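Local coordinates for protein ORC2 (Aeropyrum pernix, PDB 1W5T) that binds DNA and takes part in regulating the initiation of DNA replication, as an archaeal Cdc6/Orc protein with an ATP-binding AAA+ domain and a winged-helix domain, at residues A[36-41]-A[46-51]; A[105-110]-A[140-145]; A[243-248]-A[284-289]. All blocks are in the same frame, centred on the assembly; numbering follows the deposited sequence.

Overall arrangement
From the N terminus the chain first meets contact 1, where the loop 46-51 turns back along helix 28-43 before entering strand 51-56. Contact 2 follows and closes a longer loop of mostly helical chain between helix 100-111 and strand 139-145. These two belong to the same AAA+ ATPase core: their centres lie about 17 Å apart, and they touch where Leu48 and Tyr38 of contact 1 pack against Leu140 and Leu141 of contact 2. Contact 3 joins helix 239-249 of the ATPase lid to helix 283-292 on the other side of the chain's centre, its nearest atoms about 23 Å from contact 2. The three loops follow in series, neither nesting nor crossing.

Contact 1 (A[36-41]-A[46-51]); sequences RIYLNR and AGLSDV
The carboxylate of Asp50 is gripped side-on by the guanidinium of Arg41, NE donating to OD1 at 3.0 Å and NH1 to OD2 at 3.0 Å. This salt bridge fastens helix 28-43 to the loop that leads into strand 51-56 of the parallel AAA+ sheet. The two flat groups are turned 53° apart, and the NH1 bond is bent, although OD2 still offers its syn lone pair. Arg41 reaches the acid because CG leaves anti to the backbone N (chi1 -179°) and the chain bends twice further out, laying CG 3.2 Å from Gly47 O and CD beside Ser49 OG. A long, flexible arginine suits this place, its methylene groups following the loop while its charged end meets the acid. Putting an alanine at Asp50 would probably leave the Arg41 guanidinium without its mate and set it free to swing off the loop. On the buried side of helix 28-43, Tyr38 brings its CE2 edge to Asp50 O, nearly in the ring plane, and its hydroxyl hydrogen-bonds Phe182 O on strand 180-186, so the buried ring carries its polar end to a backbone partner. Gly47, with positive phi, lets the chain turn after Ala46, whose N makes a weak bond to Arg41 O. Leu48 CD2 completes the apolar contact, 3.9 Å from Tyr38 CD2.

Contact 2 (A[105-110]-A[140-145]); sequences SLIVRQ and LLVILD
Ile107 has CG1 set anti to its carbonyl carbon (chi1 -66°) and then extended (chi2 161°), which sends CD1 from helix 100-111 to Val142 on strand 139-145, while CG2 branches off to meet Leu140. The methyl CD1 lies 3.6 Å from Val142 CG1, the two side chains crossing at about a right angle, and CG1 of the isoleucine backs this up at 4.0 Å from the same methyl. The other branch, CG2, meets Leu140 CD2 at 4.0 Å, and Leu144 CD2 lies more loosely, 4.4 Å from Ile107 CD1. One beta-branched residue thus touches three alternate residues of the strand, whose side chains share one face of the sheet. Isoleucine suits the place because its two arms spread along that row, and valine at the centre is short enough to admit CD1. All four are buried and apolar, so the contact rests on hydrophobic packing. Val92 of strand 87-93 and Leu129 of helix 122-136 also pack on Ile107. The axes of the two segments come within 10.7 Å, their N-to-C directions 134° apart, a helix laid over a parallel sheet as is characteristic of the alpha/beta P-loop NTPase core of AAA+ proteins.

Contact 3 (A[243-248]-A[284-289]); sequences ELISDV and DLVRKA
Leu244 lays its CB against the CG1 methyl of Val286 at 3.7 Å, while its outer methyl CD1 comes near the guanidinium of Arg287. The same Val286 methyl is met by Ile245, whose CG1 also lies 3.7 Å away and whose CD1 follows at 4.0 Å, so that CG1 of the valine fits between two successive residues of helix 239-249. Its placing follows from chi1 of 171°, which turns CG1 anti to the backbone N of Val286, where it meets the other helix. Ile245 and Val286 cross at about a right angle. Valine suits this position because it is compact enough to let the two helices approach. Isoleucine extends CG1 and CD1 to it, while leucine meets it with CB and keeps its outer methyl for Arg287. At the exposed margin Arg287 bends at chi3 and brings NH1 to 4.2 Å from Leu244 CD1, a loose van der Waals contact between a methyl and the guanidinium. That group is occupied within its own helix: NH2 forms a salt bridge to Asp284 OD2 at 2.8 Å, a weak hydrogen bond by its angle, and NH1 pairs with Glu283. The segment axes point roughly the same way, 29° apart, and approach to 9.5 Å. On the buried side Ile245 packs on Ala262 and Leu266 of helix 259-275 and on Leu224 of helix 217-231, in the all-helical lid that carries the ATP-binding Arg227, while Ala289 of helix 283-292 packs on Ala269.

Contact 1 (A[36-41]-A[46-51])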
ATOM      1  N   ARG A  36       0.982 -18.417  -9.649  1.00 16.78           N
ATOM      2  CA  ARG A  36       1.777 -19.637  -9.855  1.00 17.82           C
ATOM      3  C   ARG A  36       2.427 -20.242  -8.613  1.00 17.26           C
ATOM      4  O   ARG A  36       2.488 -21.457  -8.500  1.00 17.63           O
ATOM      5  CB  ARG A  36       2.829 -19.426 -10.940  1.00 17.98           C
ATOM      6  CG  ARG A  36       2.465 -19.976 -12.309  1.00 22.31           C
ATOM      7  CD  ARG A  36       1.501 -21.207 -12.336  1.00 30.29           C
ATOM      8  NE  ARG A  36       0.333 -20.953 -13.213  1.00 35.54           N
ATOM      9  CZ  ARG A  36      -0.521 -21.876 -13.676  1.00 37.99           C
ATOM     10  NH1 ARG A  36      -0.381 -23.167 -13.354  1.00 39.84           N
ATOM     11  NH2 ARG A  36      -1.534 -21.501 -14.471  1.00 39.13           N
ATOM     12  N   ILE A  37       2.898 -19.428  -7.672  1.00 17.33           N
ATOM     13  CA  ILE A  37       3.492 -20.017  -6.474  1.00 17.63           C
ATOM     14  C   ILE A  37       2.462 -20.783  -5.710  1.00 18.30           C
ATOM     15  O   ILE A  37       2.722 -21.918  -5.291  1.00 19.15           O
ATOM     16  CB  ILE A  37       4.127 -18.960  -5.605  1.00 18.32           C
ATOM     17  CG1 ILE A  37       5.422 -18.526  -6.264  1.00 17.79           C
ATOM     18  CG2 ILE A  37       4.372 -19.469  -4.153  1.00 16.36           C
ATOM     19  CD1 ILE A  37       5.642 -17.081  -6.104  1.00 19.50           C
ATOM     20  N   TYR A  38       1.269 -20.191  -5.579  1.00 18.21           N
ATOM     21  CA  TYR A  38       0.174 -20.905  -4.935  1.00 18.42           C
ATOM     22  C   TYR A  38      -0.216 -22.140  -5.726  1.00 19.01           C
ATOM     23  O   TYR A  38      -0.182 -23.232  -5.163  1.00 19.80           O
ATOM     24  CB  TYR A  38      -1.018 -19.993  -4.701  1.00 17.96           C
ATOM     25  CG  TYR A  38      -0.707 -18.859  -3.758  1.00 16.29           C
ATOM     26  CD1 TYR A  38      -0.641 -17.551  -4.235  1.00 14.68           C
ATOM     27  CD2 TYR A  38      -0.473 -19.089  -2.391  1.00 13.93           C
ATOM     28  CE1 TYR A  38      -0.339 -16.473  -3.377  1.00 15.94           C
ATOM     29  CE2 TYR A  38      -0.179 -18.019  -1.512  1.00 15.13           C
ATOM     30  CZ  TYR A  38      -0.126 -16.724  -2.019  1.00 15.13           C
ATOM     31  OH  TYR A  38       0.128 -15.695  -1.196  1.00 15.10           O
ATOM     32  N   LEU A  39      -0.577 -21.962  -7.007  1.00 18.80           N
ATOM     33  CA  LEU A  39      -1.000 -23.054  -7.891  1.00 19.25           C
ATOM     34  C   LEU A  39      -0.013 -24.225  -8.009  1.00 20.34           C
ATOM     35  O   LEU A  39      -0.434 -25.379  -7.974  1.00 21.46           O
ATOM     36  CB  LEU A  39      -1.262 -22.516  -9.294  1.00 19.49           C
ATOM     37  CG  LEU A  39      -2.653 -22.089  -9.808  1.00 19.36           C
ATOM     38  CD1 LEU A  39      -3.794 -22.268  -8.817  1.00 17.05           C
ATOM     39  CD2 LEU A  39      -2.604 -20.698 -10.367  1.00 14.11           C
ATOM     40  N   ASN A  40       1.280 -23.942  -8.149  1.00 20.55           N
ATOM     41  CA  ASN A  40       2.318 -24.977  -8.164  1.00 21.69           C
ATOM     42  C   ASN A  40       2.199 -25.991  -7.019  1.00 22.13           C
ATOM     43  O   ASN A  40       2.322 -27.190  -7.243  1.00 22.15           O
ATOM     44  CB  ASN A  40       3.732 -24.349  -8.065  1.00 20.96           C
ATOM     45  CG  ASN A  40       4.179 -23.701  -9.336  1.00 20.86           C
ATOM     46  OD1 ASN A  40       5.179 -22.985  -9.336  1.00 22.75           O
ATOM     47  ND2 ASN A  40       3.468 -23.948 -10.436  1.00 20.01           N
ATOM     48  N   ARG A  41       2.055 -25.479  -5.792  1.00 22.89           N
ATOM     49  CA  ARG A  41       1.824 -26.308  -4.604  1.00 23.66           C
ATOM     50  C   ARG A  41       0.472 -27.033  -4.737  1.00 24.08           C
ATOM     51  O   ARG A  41       0.368 -28.214  -4.474  1.00 24.44           O
ATOM     52  CB  ARG A  41       1.879 -25.431  -3.353  1.00 23.47           C
ATOM     53  CG  ARG A  41       1.686 -26.147  -2.036  1.00 25.39           C
ATOM     54  CD  ARG A  41       2.949 -26.362  -1.168  1.00 28.56           C
ATOM     55  NE  ARG A  41       4.007 -25.394  -1.331  1.00 29.25           N
ATOM     56  CZ  ARG A  41       5.271 -25.512  -0.962  1.00 31.00           C
ATOM     57  NH1 ARG A  41       6.053 -24.466  -1.178  1.00 29.63           N
ATOM     58  NH2 ARG A  41       5.775 -26.626  -0.414  1.00 32.15           N
ATOM     59  N   ALA A  46       0.021 -31.027  -3.272  1.00 26.77           N
ATOM     60  CA  ALA A  46       0.570 -30.601  -1.993  1.00 25.82           C
ATOM     61  C   ALA A  46      -0.268 -29.574  -1.229  1.00 25.58           C
ATOM     62  O   ALA A  46       0.182 -29.073  -0.204  1.00 26.70           O
ATOM     63  CB  ALA A  46       1.971 -30.098  -2.199  1.00 26.12           C
ATOM     64  N   GLY A  47      -1.484 -29.301  -1.695  1.00 25.14           N
ATOM     65  CA  GLY A  47      -2.433 -28.439  -1.007  1.00 24.17           C
ATOM     66  C   GLY A  47      -2.091 -26.956  -1.111  1.00 23.68           C
ATOM     67  O   GLY A  47      -1.490 -26.544  -2.107  1.00 23.32           O
ATOM     68  N   LEU A  48      -2.475 -26.183  -0.085  1.00 22.70           N
ATOM     69  CA  LEU A  48      -2.271 -24.725   0.010  1.00 21.39           C
ATOM     70  C   LEU A  48      -1.629 -24.457   1.342  1.00 20.62           C
ATOM     71  O   LEU A  48      -2.166 -24.860   2.383  1.00 20.21           O
ATOM     72  CB  LEU A  48      -3.624 -24.001   0.005  1.00 21.46           C
ATOM     73  CG  LEU A  48      -4.012 -22.943  -1.045  1.00 22.94           C
ATOM     74  CD1 LEU A  48      -5.292 -22.256  -0.653  1.00 20.78           C
ATOM     75  CD2 LEU A  48      -2.910 -21.892  -1.272  1.00 22.95           C
ATOM     76  N   SER A  49      -0.478 -23.793   1.332  1.00 19.80           N
ATOM     77  CA  SER A  49       0.239 -23.487   2.570  1.00 18.98           C
ATOM     78  C   SER A  49       1.227 -22.322   2.473  1.00 18.67           C
ATOM     79  O   SER A  49       1.735 -21.851   3.514  1.00 19.15           O
ATOM     80  CB  SER A  49       0.977 -24.699   3.084  1.00 18.29           C
ATOM     81  OG  SER A  49       1.823 -25.179   2.076  1.00 19.89           O
ATOM     82  N   ASP A  50       1.490 -21.846   1.253  1.00 17.45           N
ATOM     83  CA  ASP A  50       2.457 -20.766   1.074  1.00 17.00           C
ATOM     84  C   ASP A  50       2.046 -19.435   1.699  1.00 16.52           C
ATOM     85  O   ASP A  50       0.866 -19.096   1.773  1.00 16.05           O
ATOM     86  CB  ASP A  50       2.764 -20.564  -0.402  1.00 17.82           C
ATOM     87  CG  ASP A  50       3.568 -21.705  -0.967  1.00 19.58           C
ATOM     88  OD1 ASP A  50       2.992 -22.584  -1.666  1.00 22.95           O
ATOM     89  OD2 ASP A  50       4.778 -21.817  -0.731  1.00 23.40           O
ATOM     90  N   VAL A  51       3.042 -18.692   2.162  1.00 15.55           N
ATOM     91  CA  VAL A  51       2.819 -17.359   2.691  1.00 14.23           C
ATOM     92  C   VAL A  51       3.655 -16.437   1.837  1.00 14.43           C
ATOM     93  O   VAL A  51       4.873 -16.584   1.775  1.00 14.63           O
ATOM     94  CB  VAL A  51       3.247 -17.263   4.192  1.00 14.48           C
ATOM     95  CG1 VAL A  51       3.232 -15.818   4.694  1.00 12.90           C
ATOM     96  CG2 VAL A  51       2.379 -18.166   5.075  1.00 11.44           C
TER

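Contact 2 (A[105-110]-A[140-145])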
ATOM      1  N   SER A 105     -12.685 -14.130  13.203  1.00 17.75           N
ATOM      2  CA  SER A 105     -14.136 -14.226  13.039  1.00 17.83           C
ATOM      3  C   SER A 105     -14.549 -13.537  11.742  1.00 16.96           C
ATOM      4  O   SER A 105     -15.507 -13.935  11.081  1.00 16.65           O
ATOM      5  CB  SER A 105     -14.876 -13.700  14.268  1.00 17.91           C
ATOM      6  OG  SER A 105     -14.613 -12.322  14.440  1.00 21.78           O
ATOM      7  N   LEU A 106     -13.790 -12.531  11.344  1.00 17.21           N
ATOM      8  CA  LEU A 106     -13.972 -11.964  10.015  1.00 17.40           C
ATOM      9  C   LEU A 106     -13.681 -13.027   8.935  1.00 16.96           C
ATOM     10  O   LEU A 106     -14.462 -13.188   8.007  1.00 17.34           O
ATOM     11  CB  LEU A 106     -13.126 -10.689   9.826  1.00 17.34           C
ATOM     12  CG  LEU A 106     -13.652  -9.458  10.586  1.00 18.84           C
ATOM     13  CD1 LEU A 106     -12.635  -8.310  10.510  1.00 19.72           C
ATOM     14  CD2 LEU A 106     -15.065  -8.981  10.146  1.00 16.32           C
ATOM     15  N   ILE A 107     -12.603 -13.790   9.079  1.00 16.98           N
ATOM     16  CA  ILE A 107     -12.322 -14.835   8.093  1.00 17.75           C
ATOM     17  C   ILE A 107     -13.463 -15.898   7.998  1.00 18.42           C
ATOM     18  O   ILE A 107     -13.847 -16.258   6.880  1.00 17.79           O
ATOM     19  CB  ILE A 107     -10.900 -15.476   8.297  1.00 17.74           C
ATOM     20  CG1 ILE A 107      -9.784 -14.459   8.026  1.00 17.25           C
ATOM     21  CG2 ILE A 107     -10.731 -16.710   7.432  1.00 16.61           C
ATOM     22  CD1 ILE A 107      -8.443 -14.848   8.634  1.00 19.27           C
ATOM     23  N   VAL A 108     -14.004 -16.381   9.139  1.00 18.58           N
ATOM     24  CA  VAL A 108     -15.158 -17.309   9.091  1.00 18.98           C
ATOM     25  C   VAL A 108     -16.442 -16.730   8.462  1.00 19.93           C
ATOM     26  O   VAL A 108     -17.085 -17.427   7.674  1.00 20.32           O
ATOM     27  CB  VAL A 108     -15.504 -18.095  10.450  1.00 19.43           C
ATOM     28  CG1 VAL A 108     -14.456 -17.977  11.513  1.00 17.51           C
ATOM     29  CG2 VAL A 108     -16.904 -17.750  10.989  1.00 18.82           C
ATOM     30  N   ARG A 109     -16.821 -15.489   8.827  1.00 20.74           N
ATOM     31  CA  ARG A 109     -17.940 -14.751   8.219  1.00 21.69           C
ATOM     32  C   ARG A 109     -17.838 -14.924   6.691  1.00 20.76           C
ATOM     33  O   ARG A 109     -18.776 -15.372   6.043  1.00 21.19           O
ATOM     34  CB  ARG A 109     -17.866 -13.235   8.581  1.00 22.71           C
ATOM     35  CG  ARG A 109     -18.705 -12.717   9.808  1.00 29.21           C
ATOM     36  CD  ARG A 109     -18.980 -11.109   9.868  1.00 38.78           C
ATOM     37  NE  ARG A 109     -18.040 -10.273   9.081  1.00 43.02           N
ATOM     38  CZ  ARG A 109     -18.281  -9.353   8.123  1.00 43.66           C
ATOM     39  NH1 ARG A 109     -17.237  -8.758   7.578  1.00 42.37           N
ATOM     40  NH2 ARG A 109     -19.492  -9.014   7.699  1.00 46.37           N
ATOM     41  N   GLN A 110     -16.676 -14.615   6.132  1.00 19.90           N
ATOM     42  CA  GLN A 110     -16.427 -14.739   4.698  1.00 20.08           C
ATOM     43  C   GLN A 110     -16.501 -16.140   4.057  1.00 19.88           C
ATOM     44  O   GLN A 110     -16.867 -16.246   2.903  1.00 19.52           O
ATOM     45  CB  GLN A 110     -15.110 -14.073   4.332  1.00 20.08           C
ATOM     46  CG  GLN A 110     -15.286 -12.562   4.242  1.00 23.26           C
ATOM     47  CD  GLN A 110     -14.009 -11.858   4.003  1.00 25.03           C
ATOM     48  OE1 GLN A 110     -13.409 -11.325   4.928  1.00 29.99           O
ATOM     49  NE2 GLN A 110     -13.585 -11.834   2.773  1.00 26.13           N
ATOM     50  N   LEU A 140      -8.473 -22.484   1.306  1.00 13.01           N
ATOM     51  CA  LEU A 140      -8.753 -21.105   1.693  1.00 12.26           C
ATOM     52  C   LEU A 140      -7.498 -20.278   1.518  1.00 12.23           C
ATOM     53  O   LEU A 140      -6.472 -20.550   2.113  1.00 12.48           O
ATOM     54  CB  LEU A 140      -9.247 -21.042   3.141  1.00 12.46           C
ATOM     55  CG  LEU A 140      -9.524 -19.695   3.842  1.00 13.69           C
ATOM     56  CD1 LEU A 140     -10.825 -18.994   3.348  1.00 12.38           C
ATOM     57  CD2 LEU A 140      -9.531 -19.857   5.349  1.00 12.18           C
ATOM     58  N   LEU A 141      -7.580 -19.272   0.678  1.00 11.48           N
ATOM     59  CA  LEU A 141      -6.489 -18.344   0.508  1.00 11.53           C
ATOM     60  C   LEU A 141      -6.903 -17.005   1.167  1.00 12.17           C
ATOM     61  O   LEU A 141      -7.911 -16.380   0.801  1.00 11.36           O
ATOM     62  CB  LEU A 141      -6.131 -18.242  -0.961  1.00 11.21           C
ATOM     63  CG  LEU A 141      -4.988 -17.387  -1.483  1.00 13.89           C
ATOM     64  CD1 LEU A 141      -3.826 -17.334  -0.506  1.00 14.72           C
ATOM     65  CD2 LEU A 141      -4.546 -17.932  -2.792  1.00 13.85           C
ATOM     66  N   VAL A 142      -6.141 -16.645   2.203  1.00 11.47           N
ATOM     67  CA  VAL A 142      -6.439 -15.507   3.038  1.00 11.43           C
ATOM     68  C   VAL A 142      -5.558 -14.287   2.683  1.00 10.89           C
ATOM     69  O   VAL A 142      -4.331 -14.369   2.744  1.00 11.32           O
ATOM     70  CB  VAL A 142      -6.241 -15.866   4.555  1.00 11.52           C
ATOM     71  CG1 VAL A 142      -6.692 -14.676   5.455  1.00 11.95           C
ATOM     72  CG2 VAL A 142      -7.004 -17.150   4.931  1.00 12.15           C
ATOM     73  N   ILE A 143      -6.170 -13.177   2.299  1.00 10.08           N
ATOM     74  CA  ILE A 143      -5.414 -11.914   2.199  1.00  9.71           C
ATOM     75  C   ILE A 143      -5.495 -11.187   3.546  1.00 10.60           C
ATOM     76  O   ILE A 143      -6.597 -10.889   4.006  1.00  9.99           O
ATOM     77  CB  ILE A 143      -5.980 -10.954   1.104  1.00  9.78           C
ATOM     78  CG1 ILE A 143      -6.097 -11.654  -0.265  1.00  8.54           C
ATOM     79  CG2 ILE A 143      -5.145  -9.631   1.045  1.00  6.51           C
ATOM     80  CD1 ILE A 143      -6.870 -10.871  -1.316  1.00  8.40           C
ATOM     81  N   LEU A 144      -4.339 -10.895   4.156  1.00 10.97           N
ATOM     82  CA  LEU A 144      -4.301 -10.007   5.316  1.00 11.76           C
ATOM     83  C   LEU A 144      -3.657  -8.711   4.893  1.00 11.95           C
ATOM     84  O   LEU A 144      -2.433  -8.609   4.874  1.00 12.35           O
ATOM     85  CB  LEU A 144      -3.526 -10.587   6.509  1.00 11.77           C
ATOM     86  CG  LEU A 144      -3.925 -11.952   7.082  1.00 12.09           C
ATOM     87  CD1 LEU A 144      -2.892 -12.496   8.066  1.00 11.01           C
ATOM     88  CD2 LEU A 144      -5.314 -11.850   7.710  1.00 14.76           C
ATOM     89  N   ASP A 145      -4.513  -7.733   4.587  1.00 12.26           N
ATOM     90  CA  ASP A 145      -4.160  -6.364   4.218  1.00 13.32           C
ATOM     91  C   ASP A 145      -3.782  -5.473   5.400  1.00 14.18           C
ATOM     92  O   ASP A 145      -4.213  -5.694   6.532  1.00 14.60           O
ATOM     93  CB  ASP A 145      -5.328  -5.714   3.479  1.00 12.99           C
ATOM     94  CG  ASP A 145      -4.886  -4.782   2.370  1.00 14.17           C
ATOM     95  OD1 ASP A 145      -3.700  -4.341   2.322  1.00 15.18           O
ATOM     96  OD2 ASP A 145      -5.672  -4.426   1.476  1.00 13.00           O
TER

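Contact 3 (A[243-248]-A[284-289])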
ATOM      1  N   GLU A 243      -4.016  11.295 -21.454  1.00 17.81           N
ATOM      2  CA  GLU A 243      -2.600  11.641 -21.398  1.00 18.84           C
ATOM      3  C   GLU A 243      -2.366  12.793 -20.467  1.00 17.98           C
ATOM      4  O   GLU A 243      -1.341  12.841 -19.790  1.00 18.49           O
ATOM      5  CB  GLU A 243      -2.101  12.084 -22.749  1.00 19.19           C
ATOM      6  CG  GLU A 243      -1.669  10.963 -23.634  1.00 24.58           C
ATOM      7  CD  GLU A 243      -1.481  11.435 -25.063  1.00 32.46           C
ATOM      8  OE1 GLU A 243      -0.748  12.461 -25.253  1.00 32.28           O
ATOM      9  OE2 GLU A 243      -2.059  10.761 -25.970  1.00 35.16           O
ATOM     10  N   LEU A 244      -3.322  13.718 -20.472  1.00 17.11           N
ATOM     11  CA  LEU A 244      -3.306  14.891 -19.637  1.00 17.14           C
ATOM     12  C   LEU A 244      -3.228  14.540 -18.154  1.00 17.44           C
ATOM     13  O   LEU A 244      -2.734  15.333 -17.363  1.00 18.09           O
ATOM     14  CB  LEU A 244      -4.546  15.740 -19.930  1.00 16.47           C
ATOM     15  CG  LEU A 244      -4.486  16.428 -21.309  1.00 17.57           C
ATOM     16  CD1 LEU A 244      -5.820  17.010 -21.699  1.00 15.89           C
ATOM     17  CD2 LEU A 244      -3.333  17.507 -21.440  1.00 16.73           C
ATOM     18  N   ILE A 245      -3.736  13.370 -17.779  1.00 16.97           N
ATOM     19  CA  ILE A 245      -3.771  12.972 -16.395  1.00 17.03           C
ATOM     20  C   ILE A 245      -2.458  12.278 -16.113  1.00 17.98           C
ATOM     21  O   ILE A 245      -1.688  12.699 -15.227  1.00 17.60           O
ATOM     22  CB  ILE A 245      -4.969  12.071 -16.098  1.00 16.91           C
ATOM     23  CG1 ILE A 245      -6.287  12.838 -16.331  1.00 16.49           C
ATOM     24  CG2 ILE A 245      -4.925  11.634 -14.624  1.00 16.07           C
ATOM     25  CD1 ILE A 245      -7.603  11.987 -16.435  1.00 13.73           C
ATOM     26  N   SER A 246      -2.178  11.253 -16.926  1.00 18.75           N
ATOM     27  CA  SER A 246      -0.975  10.432 -16.777  1.00 19.26           C
ATOM     28  C   SER A 246       0.335  11.225 -16.901  1.00 19.38           C
ATOM     29  O   SER A 246       1.269  10.945 -16.164  1.00 19.16           O
ATOM     30  CB  SER A 246      -1.001   9.193 -17.697  1.00 18.74           C
ATOM     31  OG  SER A 246      -1.277   9.510 -19.040  1.00 19.72           O
ATOM     32  N   ASP A 247       0.377  12.239 -17.768  1.00 20.04           N
ATOM     33  CA  ASP A 247       1.561  13.104 -17.901  1.00 21.40           C
ATOM     34  C   ASP A 247       1.878  13.883 -16.644  1.00 21.12           C
ATOM     35  O   ASP A 247       3.027  14.163 -16.372  1.00 21.88           O
ATOM     36  CB  ASP A 247       1.418  14.108 -19.052  1.00 22.36           C
ATOM     37  CG  ASP A 247       1.967  13.578 -20.351  1.00 24.99           C
ATOM     38  OD1 ASP A 247       2.018  12.340 -20.535  1.00 26.82           O
ATOM     39  OD2 ASP A 247       2.370  14.330 -21.256  1.00 31.29           O
ATOM     40  N   VAL A 248       0.853  14.247 -15.887  1.00 20.77           N
ATOM     41  CA  VAL A 248       1.055  14.958 -14.627  1.00 19.71           C
ATOM     42  C   VAL A 248       1.318  13.989 -13.482  1.00 19.66           C
ATOM     43  O   VAL A 248       2.218  14.255 -12.684  1.00 19.57           O
ATOM     44  CB  VAL A 248      -0.142  15.884 -14.275  1.00 19.80           C
ATOM     45  CG1 VAL A 248       0.116  16.668 -12.993  1.00 20.18           C
ATOM     46  CG2 VAL A 248      -0.437  16.836 -15.396  1.00 20.44           C
ATOM     47  N   ASP A 284     -10.129  21.070 -21.247  1.00 15.10           N
ATOM     48  CA  ASP A 284     -10.328  22.003 -20.130  1.00 14.98           C
ATOM     49  C   ASP A 284     -10.846  21.296 -18.877  1.00 15.22           C
ATOM     50  O   ASP A 284     -10.358  21.538 -17.772  1.00 15.59           O
ATOM     51  CB  ASP A 284     -11.265  23.150 -20.524  1.00 14.47           C
ATOM     52  CG  ASP A 284     -10.630  24.114 -21.558  1.00 16.35           C
ATOM     53  OD1 ASP A 284     -11.346  24.966 -22.093  1.00 21.48           O
ATOM     54  OD2 ASP A 284      -9.437  24.096 -21.918  1.00 16.62           O
ATOM     55  N   LEU A 285     -11.827  20.420 -19.064  1.00 15.05           N
ATOM     56  CA  LEU A 285     -12.462  19.724 -17.947  1.00 15.38           C
ATOM     57  C   LEU A 285     -11.491  18.736 -17.299  1.00 14.38           C
ATOM     58  O   LEU A 285     -11.394  18.666 -16.100  1.00 14.17           O
ATOM     59  CB  LEU A 285     -13.766  19.041 -18.403  1.00 14.88           C
ATOM     60  CG  LEU A 285     -14.873  20.074 -18.741  1.00 16.99           C
ATOM     61  CD1 LEU A 285     -15.988  19.473 -19.596  1.00 14.24           C
ATOM     62  CD2 LEU A 285     -15.505  20.738 -17.447  1.00 17.03           C
ATOM     63  N   VAL A 286     -10.736  18.023 -18.118  1.00 14.74           N
ATOM     64  CA  VAL A 286      -9.718  17.103 -17.628  1.00 14.45           C
ATOM     65  C   VAL A 286      -8.662  17.883 -16.870  1.00 14.58           C
ATOM     66  O   VAL A 286      -8.350  17.542 -15.731  1.00 14.05           O
ATOM     67  CB  VAL A 286      -9.092  16.270 -18.773  1.00 14.65           C
ATOM     68  CG1 VAL A 286      -7.879  15.473 -18.298  1.00 13.01           C
ATOM     69  CG2 VAL A 286     -10.147  15.331 -19.347  1.00 13.65           C
ATOM     70  N   ARG A 287      -8.150  18.953 -17.488  1.00 14.93           N
ATOM     71  CA  ARG A 287      -7.146  19.768 -16.819  1.00 15.75           C
ATOM     72  C   ARG A 287      -7.671  20.393 -15.544  1.00 16.22           C
ATOM     73  O   ARG A 287      -6.974  20.409 -14.525  1.00 16.34           O
ATOM     74  CB  ARG A 287      -6.499  20.786 -17.736  1.00 15.48           C
ATOM     75  CG  ARG A 287      -5.471  20.156 -18.669  1.00 15.01           C
ATOM     76  CD  ARG A 287      -4.741  21.149 -19.566  1.00 13.88           C
ATOM     77  NE  ARG A 287      -5.744  21.984 -20.243  1.00 13.03           N
ATOM     78  CZ  ARG A 287      -6.023  21.935 -21.545  1.00 11.35           C
ATOM     79  NH1 ARG A 287      -5.345  21.109 -22.375  1.00  7.01           N
ATOM     80  NH2 ARG A 287      -6.969  22.743 -22.006  1.00  8.10           N
ATOM     81  N   LYS A 288      -8.887  20.907 -15.609  1.00 17.02           N
ATOM     82  CA  LYS A 288      -9.592  21.304 -14.421  1.00 18.43           C
ATOM     83  C   LYS A 288      -9.571  20.216 -13.336  1.00 18.70           C
ATOM     84  O   LYS A 288      -9.261  20.493 -12.168  1.00 18.68           O
ATOM     85  CB  LYS A 288     -11.045  21.647 -14.757  1.00 18.78           C
ATOM     86  CG  LYS A 288     -11.794  22.287 -13.603  1.00 21.04           C
ATOM     87  CD  LYS A 288     -11.475  23.805 -13.506  1.00 26.98           C
ATOM     88  CE  LYS A 288     -12.530  24.607 -12.653  1.00 31.22           C
ATOM     89  NZ  LYS A 288     -11.872  25.887 -12.158  1.00 33.10           N
ATOM     90  N   ALA A 289      -9.913  18.991 -13.720  1.00 18.94           N
ATOM     91  CA  ALA A 289     -10.043  17.903 -12.751  1.00 19.27           C
ATOM     92  C   ALA A 289      -8.698  17.644 -12.074  1.00 19.61           C
ATOM     93  O   ALA A 289      -8.652  17.390 -10.874  1.00 19.25           O
ATOM     94  CB  ALA A 289     -10.585  16.663 -13.392  1.00 17.94           C
TER